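Local coordinates for protein lipid II:glycine glycyltransferase (Staphylococcus aureus, PDB 6SNR) that probably adds the first glycine of the pentaglycine peptidoglycan bridge to the lysine of lipid II, using glycyl-tRNA as donor, at residues 45-49 against 50-54. Sequence-based numbering, arbitrary orientation.
Sequences VGRDG and EVQGV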
ATOM      1  N   VAL A  45     -20.618  13.882  15.469  1.00 19.08           N
ATOM      2  CA  VAL A  45     -21.268  15.182  15.715  1.00 21.13           C
ATOM      3  C   VAL A  45     -21.772  15.789  14.388  1.00 20.98           C
ATOM      4  O   VAL A  45     -21.271  15.495  13.291  1.00 21.56           O
ATOM      5  CB  VAL A  45     -20.291  16.157  16.400  1.00 20.30           C
ATOM      6  CG1 VAL A  45     -19.752  15.621  17.718  1.00 19.58           C
ATOM      7  CG2 VAL A  45     -19.167  16.535  15.450  1.00 20.40           C
ATOM      8  N   GLY A  46     -22.847  16.576  14.472  1.00 22.44           N
ATOM      9  CA  GLY A  46     -23.393  17.236  13.302  1.00 23.73           C
ATOM     10  C   GLY A  46     -24.551  18.174  13.635  1.00 25.89           C
ATOM     11  O   GLY A  46     -24.775  18.497  14.794  1.00 25.71           O
ATOM     12  N   ARG A  47     -25.231  18.629  12.593  1.00 30.10           N
ATOM     13  CA  ARG A  47     -26.347  19.587  12.733  1.00 34.20           C
ATOM     14  C   ARG A  47     -27.370  19.284  11.664  1.00 33.80           C
ATOM     15  O   ARG A  47     -27.005  18.951  10.526  1.00 31.09           O
ATOM     16  CB  ARG A  47     -25.870  21.024  12.520  1.00 38.89           C
ATOM     17  CG  ARG A  47     -25.159  21.646  13.697  1.00 46.65           C
ATOM     18  CD  ARG A  47     -24.862  23.117  13.442  1.00 52.03           C
ATOM     19  NE  ARG A  47     -26.047  23.974  13.590  1.00 57.80           N
ATOM     20  CZ  ARG A  47     -26.803  24.441  12.593  1.00 62.52           C
ATOM     21  NH1 ARG A  47     -26.538  24.143  11.320  1.00 68.38           N
ATOM     22  NH2 ARG A  47     -27.850  25.213  12.870  1.00 63.08           N
ATOM     23  N   ASP A  48     -28.648  19.408  12.023  1.00 37.55           N
ATOM     24  CA  ASP A  48     -29.744  19.242  11.056  1.00 38.45           C
ATOM     25  C   ASP A  48     -29.751  17.876  10.391  1.00 37.22           C
ATOM     26  O   ASP A  48     -30.134  17.768   9.222  1.00 37.35           O
ATOM     27  CB  ASP A  48     -29.684  20.322   9.959  1.00 41.35           C
ATOM     28  CG  ASP A  48     -29.592  21.736  10.516  1.00 43.75           C
ATOM     29  OD1 ASP A  48     -30.356  22.059  11.442  1.00 46.52           O
ATOM     30  OD2 ASP A  48     -28.747  22.520  10.031  1.00 48.92           O
ATOM     31  N   GLY A  49     -29.312  16.845  11.120  1.00 35.33           N
ATOM     32  CA  GLY A  49     -29.276  15.458  10.617  1.00 34.67           C
ATOM     33  C   GLY A  49     -28.085  15.116   9.722  1.00 33.25           C
ATOM     34  O   GLY A  49     -27.994  14.010   9.182  1.00 29.82           O
ATOM     35  N   GLU A  50     -27.192  16.080   9.534  1.00 32.79           N
ATOM     36  CA  GLU A  50     -26.028  15.905   8.668  1.00 31.95           C
ATOM     37  C   GLU A  50     -24.789  15.794   9.551  1.00 27.83           C
ATOM     38  O   GLU A  50     -24.473  16.745  10.270  1.00 26.84           O
ATOM     39  CB  GLU A  50     -25.899  17.127   7.763  1.00 37.71           C
ATOM     40  CG  GLU A  50     -24.768  17.099   6.744  1.00 42.10           C
ATOM     41  CD  GLU A  50     -24.726  18.387   5.928  1.00 49.84           C
ATOM     42  OE1 GLU A  50     -25.809  18.841   5.485  1.00 55.03           O
ATOM     43  OE2 GLU A  50     -23.623  18.957   5.746  1.00 52.52           O
ATOM     44  N   VAL A  51     -24.073  14.676   9.450  1.00 27.03           N
ATOM     45  CA  VAL A  51     -22.811  14.508  10.196  1.00 24.50           C
ATOM     46  C   VAL A  51     -21.749  15.512   9.694  1.00 21.67           C
ATOM     47  O   VAL A  51     -21.583  15.693   8.472  1.00 23.08           O
ATOM     48  CB  VAL A  51     -22.276  13.072  10.006  1.00 23.87           C
ATOM     49  CG1 VAL A  51     -20.897  12.876  10.686  1.00 23.56           C
ATOM     50  CG2 VAL A  51     -23.276  12.025  10.501  1.00 23.99           C
ATOM     51  N   GLN A  52     -21.020  16.146  10.613  1.00 22.35           N
ATOM     52  CA  GLN A  52     -19.906  17.066  10.264  1.00 22.23           C
ATOM     53  C   GLN A  52     -18.539  16.517  10.713  1.00 21.13           C
ATOM     54  O   GLN A  52     -17.496  17.005  10.248  1.00 21.88           O
ATOM     55  CB  GLN A  52     -20.129  18.484  10.813  1.00 26.51           C
ATOM     56  CG  GLN A  52     -21.289  19.236  10.162  1.00 30.59           C
ATOM     57  CD  GLN A  52     -21.375  20.673  10.645  1.00 35.08           C
ATOM     58  OE1 GLN A  52     -20.378  21.268  11.078  1.00 39.87           O
ATOM     59  NE2 GLN A  52     -22.572  21.249  10.580  1.00 39.56           N
ATOM     60  N   GLY A  53     -18.520  15.512  11.585  1.00 19.71           N
ATOM     61  CA  GLY A  53     -17.229  14.858  11.962  1.00 19.76           C
ATOM     62  C   GLY A  53     -17.466  13.579  12.729  1.00 19.15           C
ATOM     63  O   GLY A  53     -18.492  13.435  13.403  1.00 18.49           O
ATOM     64  N   VAL A  54     -16.507  12.646  12.660  1.00 17.06           N
ATOM     65  CA  VAL A  54     -16.553  11.413  13.405  1.00 16.26           C
ATOM     66  C   VAL A  54     -15.193  11.071  13.931  1.00 16.85           C
ATOM     67  O   VAL A  54     -14.184  11.694  13.524  1.00 16.35           O
ATOM     68  CB  VAL A  54     -17.037  10.229  12.534  1.00 17.86           C
ATOM     69  CG1 VAL A  54     -18.382  10.561  11.918  1.00 18.35           C
ATOM     70  CG2 VAL A  54     -16.015   9.924  11.430  1.00 17.17           C
TER
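Arg47 and Glu50 close the end of a tight beta hairpin with a reciprocal pair of backbone hydrogen bonds: Glu50 N gives to Arg47 O at 3.0 Å, and Arg47 N to Glu50 O. Between them Asp48 and Gly49, both with positive phi, form the corners of a type I' turn. Further down the ladder the pairing slips by one residue. Val45 O takes two donors, Gln52 N at 2.8 Å in the carbonyl plane and Gly53 N at 3.2 Å tilted 30° from it, while Val45 N returns a nearly straight bond to Gly53 O. This is a classic beta bulge. At Gly46 the strands come close, its CA making a CA-H...O contact with Glu50 O at 3.3 Å.

Among the side chains, Arg47 and Gln52 run alongside each other in the same direction, Gln52 NE2 lying 3.8 Å from Arg47 CB. The bend at chi3 (76°) turns the guanidinium toward the Asp48 carboxylate, where Arg47 NH1 forms a salt bridge with Asp48 OD2 at 3.0 Å. Gln52 OE1 is hydrogen-bonded to Asn82.

The turn joins strands 39-47 and 50-61, neighbours in a mixed sheet; Val45 packs on helix 83-99, while Val51 and Val54 touch helix 8-17.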